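Local coordinates for protein 6-phosphogluconolactonase (Shewanella baltica, PDB 3NWP) that probably hydrolyses 6-phosphogluconolactone to 6-phosphogluconate, the second step of the pentose phosphate pathway, at residues Leu17-Leu21 against Val229-Ala233; Phe53-Lys59 against His91-Ala97. All coordinates share one frame; numbering follows the deposited sequence. Where two conformers were deposited one is given.

Contact 1: Leu17-Leu21 against Val229-Ala233; sequences LEQQL and VFWSA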
ATOM      1  N   LEU A  17      -2.116  -4.238  17.700  1.00 14.93           N
ATOM      2  CA  LEU A  17      -1.774  -3.362  16.537  1.00 15.27           C
ATOM      3  C   LEU A  17      -2.942  -3.334  15.579  1.00 16.70           C
ATOM      4  O   LEU A  17      -3.464  -2.252  15.249  1.00 15.27           O
ATOM      5  CB  LEU A  17      -0.507  -3.878  15.879  1.00 15.61           C
ATOM      6  CG  LEU A  17       0.109  -3.088  14.696  1.00 15.85           C
ATOM      7  CD1 LEU A  17       1.459  -3.685  14.337  1.00 16.25           C
ATOM      8  CD2 LEU A  17      -0.783  -3.083  13.448  1.00 15.32           C
ATOM      9  N   GLU A  18      -3.378  -4.494  15.151  1.00 17.02           N
ATOM     10  CA  GLU A  18      -4.477  -4.599  14.170  1.00 16.73           C
ATOM     11  C   GLU A  18      -5.756  -3.979  14.637  1.00 17.84           C
ATOM     12  O   GLU A  18      -6.485  -3.327  13.853  1.00 18.49           O
ATOM     13  CB  GLU A  18      -4.713  -6.075  13.847  1.00 18.08           C
ATOM     14  CG  GLU A  18      -3.624  -6.621  13.113  1.00 18.40           C
ATOM     15  CD  GLU A  18      -3.402  -8.156  13.351  1.00 18.45           C
ATOM     16  OE1 GLU A  18      -4.131  -8.906  14.082  1.00 20.80           O
ATOM     17  OE2 GLU A  18      -2.429  -8.577  12.718  1.00 19.00           O
ATOM     18  N   GLN A  19      -6.110  -4.239  15.885  0.60 17.26           N
ATOM     19  CA  GLN A  19      -7.341  -3.723  16.393  0.60 20.39           C
ATOM     20  C   GLN A  19      -7.305  -2.219  16.264  0.60 17.78           C
ATOM     21  O   GLN A  19      -8.251  -1.619  15.736  0.60 19.07           O
ATOM     22  CB  GLN A  19      -7.600  -4.163  17.823  0.60 24.95           C
ATOM     23  CG  GLN A  19      -7.984  -5.636  17.880  0.60 32.78           C
ATOM     24  CD  GLN A  19      -8.113  -6.155  19.295  0.60 38.10           C
ATOM     25  OE1 GLN A  19      -8.816  -5.574  20.112  0.60 41.86           O
ATOM     26  NE2 GLN A  19      -7.438  -7.259  19.585  0.60 42.18           N
ATOM     27  N   GLN A  20      -6.205  -1.598  16.702  0.60 17.12           N
ATOM     28  CA  GLN A  20      -6.134  -0.138  16.688  0.60 15.78           C
ATOM     29  C   GLN A  20      -6.091   0.382  15.246  0.60 14.13           C
ATOM     30  O   GLN A  20      -6.791   1.342  14.918  0.60 15.32           O
ATOM     31  CB  GLN A  20      -4.883   0.365  17.431  0.60 16.13           C
ATOM     32  CG  GLN A  20      -4.741   1.911  17.516  0.60 21.87           C
ATOM     33  CD  GLN A  20      -5.754   2.625  18.448  0.60 22.84           C
ATOM     34  OE1 GLN A  20      -6.586   1.993  19.090  0.60 38.78           O
ATOM     35  NE2 GLN A  20      -5.670   3.933  18.497  0.60 41.56           N
ATOM     36  N   LEU A  21      -5.238  -0.200  14.430  1.00 14.57           N
ATOM     37  CA  LEU A  21      -5.050   0.216  13.025  1.00 13.39           C
ATOM     38  C   LEU A  21      -6.362   0.094  12.248  1.00 15.07           C
ATOM     39  O   LEU A  21      -6.752   1.026  11.495  1.00 14.74           O
ATOM     40  CB  LEU A  21      -3.944  -0.587  12.368  1.00 14.83           C
ATOM     41  CG  LEU A  21      -3.564  -0.251  10.929  1.00 14.92           C
ATOM     42  CD1 LEU A  21      -3.279   1.283  10.753  1.00 15.37           C
ATOM     43  CD2 LEU A  21      -2.343  -1.087  10.467  1.00 14.37           C
ATOM     44  N   VAL A 229       3.821   4.896  11.561  1.00 12.77           N
ATOM     45  CA  VAL A 229       4.368   3.539  11.536  1.00 12.36           C
ATOM     46  C   VAL A 229       3.830   2.740  12.707  1.00 14.00           C
ATOM     47  O   VAL A 229       3.863   3.186  13.867  1.00 14.70           O
ATOM     48  CB  VAL A 229       5.901   3.592  11.638  1.00 13.11           C
ATOM     49  CG1 VAL A 229       6.507   2.161  11.658  1.00 15.63           C
ATOM     50  CG2 VAL A 229       6.484   4.483  10.490  1.00 14.54           C
ATOM     51  N   PHE A 230       3.167   1.630  12.406  1.00 13.59           N
ATOM     52  CA  PHE A 230       2.582   0.715  13.400  1.00 12.74           C
ATOM     53  C   PHE A 230       3.422  -0.544  13.485  1.00 13.60           C
ATOM     54  O   PHE A 230       3.668  -1.203  12.427  1.00 14.88           O
ATOM     55  CB  PHE A 230       1.168   0.321  12.991  1.00 13.25           C
ATOM     56  CG  PHE A 230       0.101   1.312  13.359  1.00 12.80           C
ATOM     57  CD1 PHE A 230       0.113   2.648  12.902  1.00 13.42           C
ATOM     58  CD2 PHE A 230      -0.953   0.932  14.158  1.00 13.59           C
ATOM     59  CE1 PHE A 230      -0.864   3.519  13.288  1.00 15.39           C
ATOM     60  CE2 PHE A 230      -1.937   1.820  14.546  1.00 12.64           C
ATOM     61  CZ  PHE A 230      -1.926   3.098  14.118  1.00 14.78           C
ATOM     62  N   TRP A 231       3.872  -0.908  14.678  1.00 13.54           N
ATOM     63  CA  TRP A 231       4.762  -2.048  14.820  1.00 13.44           C
ATOM     64  C   TRP A 231       4.451  -2.861  16.058  1.00 13.00           C
ATOM     65  O   TRP A 231       4.066  -2.318  17.083  1.00 13.61           O
ATOM     66  CB  TRP A 231       6.247  -1.594  14.864  1.00 14.43           C
ATOM     67  CG  TRP A 231       7.244  -2.730  15.090  1.00 15.42           C
ATOM     68  CD1 TRP A 231       7.806  -3.542  14.152  1.00 15.95           C
ATOM     69  CD2 TRP A 231       7.775  -3.144  16.348  1.00 14.02           C
ATOM     70  NE1 TRP A 231       8.610  -4.467  14.740  1.00 15.57           N
ATOM     71  CE2 TRP A 231       8.620  -4.248  16.093  1.00 14.84           C
ATOM     72  CE3 TRP A 231       7.584  -2.718  17.668  1.00 16.08           C
ATOM     73  CZ2 TRP A 231       9.321  -4.907  17.106  1.00 15.41           C
ATOM     74  CZ3 TRP A 231       8.259  -3.376  18.672  1.00 15.52           C
ATOM     75  CH2 TRP A 231       9.139  -4.459  18.375  1.00 17.68           C
ATOM     76  N   SER A 232       4.652  -4.182  15.967  1.00 14.71           N
ATOM     77  CA  SER A 232       4.720  -5.108  17.123  1.00 16.14           C
ATOM     78  C   SER A 232       5.771  -6.135  16.857  1.00 16.48           C
ATOM     79  O   SER A 232       6.020  -6.477  15.685  1.00 16.72           O
ATOM     80  CB  SER A 232       3.373  -5.809  17.309  1.00 19.25           C
ATOM     81  OG  SER A 232       3.419  -6.595  18.498  1.00 21.81           O
ATOM     82  N   ALA A 233       6.402  -6.663  17.913  1.00 17.89           N
ATOM     83  CA  ALA A 233       7.323  -7.787  17.765  1.00 21.63           C
ATOM     84  C   ALA A 233       6.564  -9.025  17.311  1.00 24.71           C
ATOM     85  O   ALA A 233       5.347  -9.149  17.557  1.00 24.88           O
ATOM     86  CB  ALA A 233       8.037  -8.070  19.089  1.00 21.65           C
ATOM     87  OXT ALA A 233       7.197  -9.902  16.705  1.00 24.29           O
TER

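Contact 2: Phe53-Lys59 against His91-Ala97; sequences FQLLSMK and HLLQNRA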
ATOM      1  N   PHE A  53      -7.065  -7.039   7.537  1.00 16.50           N
ATOM      2  CA  PHE A  53      -8.149  -7.073   6.543  1.00 15.28           C
ATOM      3  C   PHE A  53      -9.400  -7.680   7.120  1.00 17.12           C
ATOM      4  O   PHE A  53     -10.502  -7.179   6.888  1.00 17.82           O
ATOM      5  CB  PHE A  53      -7.771  -7.840   5.301  1.00 16.02           C
ATOM      6  CG  PHE A  53      -6.698  -7.181   4.406  1.00 16.51           C
ATOM      7  CD1 PHE A  53      -6.353  -5.837   4.497  1.00 17.59           C
ATOM      8  CD2 PHE A  53      -6.119  -7.923   3.426  1.00 17.96           C
ATOM      9  CE1 PHE A  53      -5.412  -5.316   3.643  1.00 19.30           C
ATOM     10  CE2 PHE A  53      -5.199  -7.384   2.525  1.00 19.96           C
ATOM     11  CZ  PHE A  53      -4.857  -6.057   2.664  1.00 19.22           C
ATOM     12  N   GLN A  54      -9.233  -8.808   7.826  0.50 16.64           N
ATOM     13  CA  GLN A  54     -10.382  -9.485   8.449  0.50 17.65           C
ATOM     14  C   GLN A  54     -11.122  -8.555   9.418  0.50 17.17           C
ATOM     15  O   GLN A  54     -12.353  -8.506   9.439  0.50 17.48           O
ATOM     16  CB  GLN A  54      -9.944 -10.806   9.130  0.50 18.15           C
ATOM     17  CG  GLN A  54      -9.468 -11.879   8.138  0.50 18.58           C
ATOM     18  CD  GLN A  54      -8.612 -12.979   8.779  0.50 30.06           C
ATOM     19  OE1 GLN A  54      -8.651 -13.199   9.993  0.50 24.90           O
ATOM     20  NE2 GLN A  54      -7.794 -13.635   7.963  0.50 32.69           N
ATOM     21  N   LEU A  55     -10.383  -7.839  10.237  1.00 16.89           N
ATOM     22  CA  LEU A  55     -10.979  -6.909  11.201  1.00 17.70           C
ATOM     23  C   LEU A  55     -11.651  -5.744  10.492  1.00 18.46           C
ATOM     24  O   LEU A  55     -12.788  -5.314  10.816  1.00 18.96           O
ATOM     25  CB  LEU A  55      -9.942  -6.346  12.167  1.00 19.90           C
ATOM     26  CG  LEU A  55      -9.339  -7.287  13.180  1.00 26.31           C
ATOM     27  CD1 LEU A  55      -8.405  -6.469  14.097  1.00 26.50           C
ATOM     28  CD2 LEU A  55     -10.376  -8.032  14.054  1.00 28.61           C
ATOM     29  N   LEU A  56     -10.976  -5.207   9.472  1.00 17.61           N
ATOM     30  CA  LEU A  56     -11.543  -4.091   8.731  1.00 17.45           C
ATOM     31  C   LEU A  56     -12.869  -4.503   8.070  1.00 18.13           C
ATOM     32  O   LEU A  56     -13.807  -3.722   8.018  1.00 19.30           O
ATOM     33  CB  LEU A  56     -10.604  -3.651   7.599  1.00 21.37           C
ATOM     34  CG  LEU A  56      -9.640  -2.571   7.880  1.00 25.33           C
ATOM     35  CD1 LEU A  56      -8.765  -2.365   6.600  1.00 22.66           C
ATOM     36  CD2 LEU A  56     -10.330  -1.214   8.285  1.00 21.00           C
ATOM     37  N   SER A  57     -12.934  -5.740   7.546  1.00 16.44           N
ATOM     38  CA  SER A  57     -14.101  -6.231   6.867  1.00 17.53           C
ATOM     39  C   SER A  57     -15.346  -6.179   7.750  1.00 16.26           C
ATOM     40  O   SER A  57     -16.447  -6.140   7.200  1.00 19.07           O
ATOM     41  CB  SER A  57     -13.898  -7.629   6.319  1.00 18.17           C
ATOM     42  OG  SER A  57     -14.087  -8.631   7.311  1.00 17.46           O
HETATM   43  N   MSE A  58     -15.183  -6.216   9.065  0.50 16.83           N
HETATM   44  CA  MSE A  58     -16.328  -6.208   9.969  0.50 16.49           C
HETATM   45  C   MSE A  58     -16.736  -4.801  10.437  0.50 15.87           C
HETATM   46  O   MSE A  58     -17.828  -4.646  11.023  0.50 16.88           O
HETATM   47  CB  MSE A  58     -16.076  -7.140  11.169  0.50 19.32           C
HETATM   48  CG  MSE A  58     -16.184  -8.611  10.822  0.50 26.46           C
HETATM   49 SE   MSE A  58     -17.989  -9.131  10.434  0.38 24.65          SE
HETATM   50  CE  MSE A  58     -18.554  -9.585  12.241  0.50 23.81           C
ATOM     51  N   LYS A  59     -15.909  -3.768  10.164  1.00 16.86           N
ATOM     52  CA  LYS A  59     -16.206  -2.403  10.626  1.00 16.96           C
ATOM     53  C   LYS A  59     -17.482  -1.865   9.958  1.00 15.81           C
ATOM     54  O   LYS A  59     -17.639  -2.006   8.742  1.00 17.71           O
ATOM     55  CB  LYS A  59     -15.025  -1.470  10.360  1.00 18.21           C
ATOM     56  CG  LYS A  59     -13.773  -1.772  11.187  1.00 19.02           C
ATOM     57  CD  LYS A  59     -13.985  -1.443  12.642  1.00 20.60           C
ATOM     58  CE  LYS A  59     -12.765  -1.803  13.507  1.00 22.06           C
ATOM     59  NZ  LYS A  59     -13.059  -1.488  14.944  1.00 23.94           N
ATOM     60  N   HIS A  91      -9.861 -11.947   1.956  1.00 19.25           N
ATOM     61  CA  HIS A  91      -9.825 -11.492   3.330  1.00 19.24           C
ATOM     62  C   HIS A  91     -10.446 -10.126   3.620  1.00 20.81           C
ATOM     63  O   HIS A  91     -10.967  -9.943   4.716  1.00 20.92           O
ATOM     64  CB  HIS A  91      -8.384 -11.485   3.850  1.00 20.15           C
ATOM     65  CG  HIS A  91      -7.740 -12.827   3.821  1.00 23.02           C
ATOM     66  ND1 HIS A  91      -7.997 -13.789   4.781  1.00 28.71           N
ATOM     67  CD2 HIS A  91      -6.900 -13.396   2.927  1.00 22.94           C
ATOM     68  CE1 HIS A  91      -7.327 -14.891   4.479  1.00 32.01           C
ATOM     69  NE2 HIS A  91      -6.652 -14.682   3.361  1.00 26.91           N
ATOM     70  N   LEU A  92     -10.326  -9.148   2.710  1.00 17.39           N
ATOM     71  CA  LEU A  92     -10.883  -7.821   2.937  1.00 16.33           C
ATOM     72  C   LEU A  92     -12.326  -7.676   2.413  1.00 16.43           C
ATOM     73  O   LEU A  92     -13.162  -7.084   3.071  1.00 18.61           O
ATOM     74  CB  LEU A  92      -9.950  -6.730   2.358  1.00 16.23           C
ATOM     75  CG  LEU A  92     -10.409  -5.271   2.507  1.00 15.10           C
ATOM     76  CD1 LEU A  92     -10.498  -4.940   4.001  1.00 17.37           C
ATOM     77  CD2 LEU A  92      -9.385  -4.312   1.815  1.00 17.99           C
ATOM     78  N   LEU A  93     -12.578  -8.169   1.192  1.00 17.79           N
ATOM     79  CA  LEU A  93     -13.837  -7.898   0.503  1.00 19.13           C
ATOM     80  C   LEU A  93     -14.854  -8.968   0.941  1.00 21.73           C
ATOM     81  O   LEU A  93     -15.337  -9.810   0.140  1.00 22.27           O
ATOM     82  CB  LEU A  93     -13.626  -7.930  -0.987  1.00 20.18           C
ATOM     83  CG  LEU A  93     -12.631  -6.927  -1.534  1.00 22.93           C
ATOM     84  CD1 LEU A  93     -12.663  -7.011  -3.079  1.00 22.32           C
ATOM     85  CD2 LEU A  93     -12.973  -5.479  -1.097  1.00 24.57           C
ATOM     86  N   GLN A  94     -15.089  -8.960   2.240  1.00 19.68           N
ATOM     87  CA  GLN A  94     -15.934  -9.959   2.930  1.00 20.56           C
ATOM     88  C   GLN A  94     -16.781  -9.200   3.954  1.00 23.68           C
ATOM     89  O   GLN A  94     -16.515  -8.044   4.285  1.00 19.91           O
ATOM     90  CB  GLN A  94     -15.047 -10.969   3.642  1.00 23.84           C
ATOM     91  CG  GLN A  94     -14.132 -11.812   2.716  1.00 26.00           C
ATOM     92  CD  GLN A  94     -14.903 -12.767   1.832  1.00 29.20           C
ATOM     93  OE1 GLN A  94     -15.971 -13.245   2.212  1.00 33.95           O
ATOM     94  NE2 GLN A  94     -14.399 -13.027   0.645  1.00 26.45           N
ATOM     95  N   ASN A  95     -17.840  -9.818   4.483  1.00 22.25           N
ATOM     96  CA  ASN A  95     -18.577  -9.153   5.564  1.00 20.51           C
ATOM     97  C   ASN A  95     -19.078  -7.762   5.134  1.00 18.48           C
ATOM     98  O   ASN A  95     -19.633  -7.649   4.035  1.00 22.53           O
ATOM     99  CB  ASN A  95     -17.752  -9.198   6.851  1.00 20.30           C
ATOM    100  CG  ASN A  95     -17.312 -10.616   7.186  1.00 28.00           C
ATOM    101  OD1 ASN A  95     -18.156 -11.531   7.184  1.00 27.62           O
ATOM    102  ND2 ASN A  95     -16.022 -10.832   7.414  1.00 24.30           N
ATOM    103  N   ARG A  96     -18.958  -6.742   5.992  1.00 19.02           N
ATOM    104  CA  ARG A  96     -19.501  -5.427   5.681  1.00 17.24           C
ATOM    105  C   ARG A  96     -18.773  -4.826   4.492  1.00 18.47           C
ATOM    106  O   ARG A  96     -19.325  -4.032   3.749  1.00 21.40           O
ATOM    107  CB  ARG A  96     -19.492  -4.531   6.901  1.00 19.47           C
ATOM    108  CG  ARG A  96     -20.348  -5.092   8.076  1.00 23.50           C
ATOM    109  CD  ARG A  96     -20.540  -4.140   9.220  1.00 27.63           C
ATOM    110  NE  ARG A  96     -21.626  -4.595  10.126  1.00 30.75           N
ATOM    111  CZ  ARG A  96     -21.473  -5.270  11.264  1.00 38.30           C
ATOM    112  NH1 ARG A  96     -20.274  -5.603  11.748  1.00 38.50           N
ATOM    113  NH2 ARG A  96     -22.553  -5.614  11.945  1.00 39.12           N
ATOM    114  N   ALA A  97     -17.515  -5.197   4.322  1.00 20.98           N
ATOM    115  CA  ALA A  97     -16.746  -4.635   3.191  1.00 21.57           C
ATOM    116  C   ALA A  97     -16.957  -5.327   1.837  1.00 23.18           C
ATOM    117  O   ALA A  97     -16.380  -4.898   0.843  1.00 25.06           O
ATOM    118  CB  ALA A  97     -15.256  -4.595   3.569  1.00 19.54           C
TER

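Contact 1: Leu17-Leu21 against Val229-Ala233
Leu-17 and Leu-21, one turn apart on helix 14-36, both pack against Phe-230, Leu-21 over a ring face and Leu-17 at the CB end, and so seat the helix on the parallel part of the Rossmann-like alpha/beta sheet, where strand 227-232 runs beside strand 8-11. The two segments run nearly antiparallel, at 157°, with their axes 9.3 Å apart. Leu-21 lays its CD1 methyl squarely over the phenyl ring of Phe-230, 3.9 Å from the centroid and 5° off the normal, a CH-pi contact, while its CB meets CD2 and CE2 at the same ring. Gln-20, in one of two modelled conformers, adds a marginal contact of its CG at the ring edge. Phe-11 of strand 8-11 also meets the Phe-230 ring, and its carbonyl oxygen is hydrogen-bonded to Ser-232 OG. Replacing Leu-17 by an alanine would probably open a gap beside the strand backbone and leave Phe-230 CB without its methyl neighbour. Leu-17 splits its two methyls between ring and backbone, a chi1 of -176° swinging CG away from its own N: CD2 rests 3.9 Å from Phe-230 CB, and CD1 reaches the strand backbone, 3.5 Å from Trp-231 C.

Contact 2: Phe53-Lys59 against His91-Ala97
Ser-57, near the C-terminal end of helix 50-58, packs against the loop that follows helix 84-91 in this alpha/beta fold, and the contact changes character along the helix. Its tight, buried part is apolar at one end: Phe-53 and Leu-92 cross at about a right angle, CB to CB at 3.8 Å, and Leu-92 CD1 lies 3.8 Å from Leu-56 CB. Next to it the polar atoms of Ser-57 are well occupied. Its hydroxyl, turned between the backbone N and the carbonyl carbon (chi1 82°), donates to Gln-54 O and accepts from Asn-95 ND2 at 2.9 Å, an almost straight bond (177°) lying in the plane of the amide. The carbonyl oxygen of Ser-57 takes Ala-97 N at 3.2 Å and, weakly, Arg-96 N, tying the helix end to the start of a 3-10 turn. Toward solvent the packing is looser, and Met-58 and Gln-54 are each modelled in two conformers. In one, selenomethionine Met-58 sets SE 3.6 Å from Asn-95 CB; in one, Gln-54 lies alongside His-91, amide and imidazole planes 30° apart. On this exposed flank the extended Arg-96 chain brings its guanidinium edge-on to Met-58, NH1 donating to Met-58 O at 2.7 Å in the carbonyl plane.

In the fold
Helix 14-36 links the two sites: in contact 1 it packs on strand 227-232, and its Glu-18, Gln-19 and Leu-21 also meet helix 50-58, the helical half of contact 2. The contacts touch where Leu-55 CD1 lies 3.7 Å from Gln-19 N, although their centres are about 17 Å apart; along the chain, contact 2 is nested inside the loop that contact 1 closes. Contact 1 is a buried helix-on-sheet interface made of methyl and phenyl groups. Contact 2, helix against loop and only partly buried, covers more area and adds hydrogen bonds from backbone, amide and guanidinium groups to its apolar end, where Leu-92 reaches Ile-68 of strand 66-74.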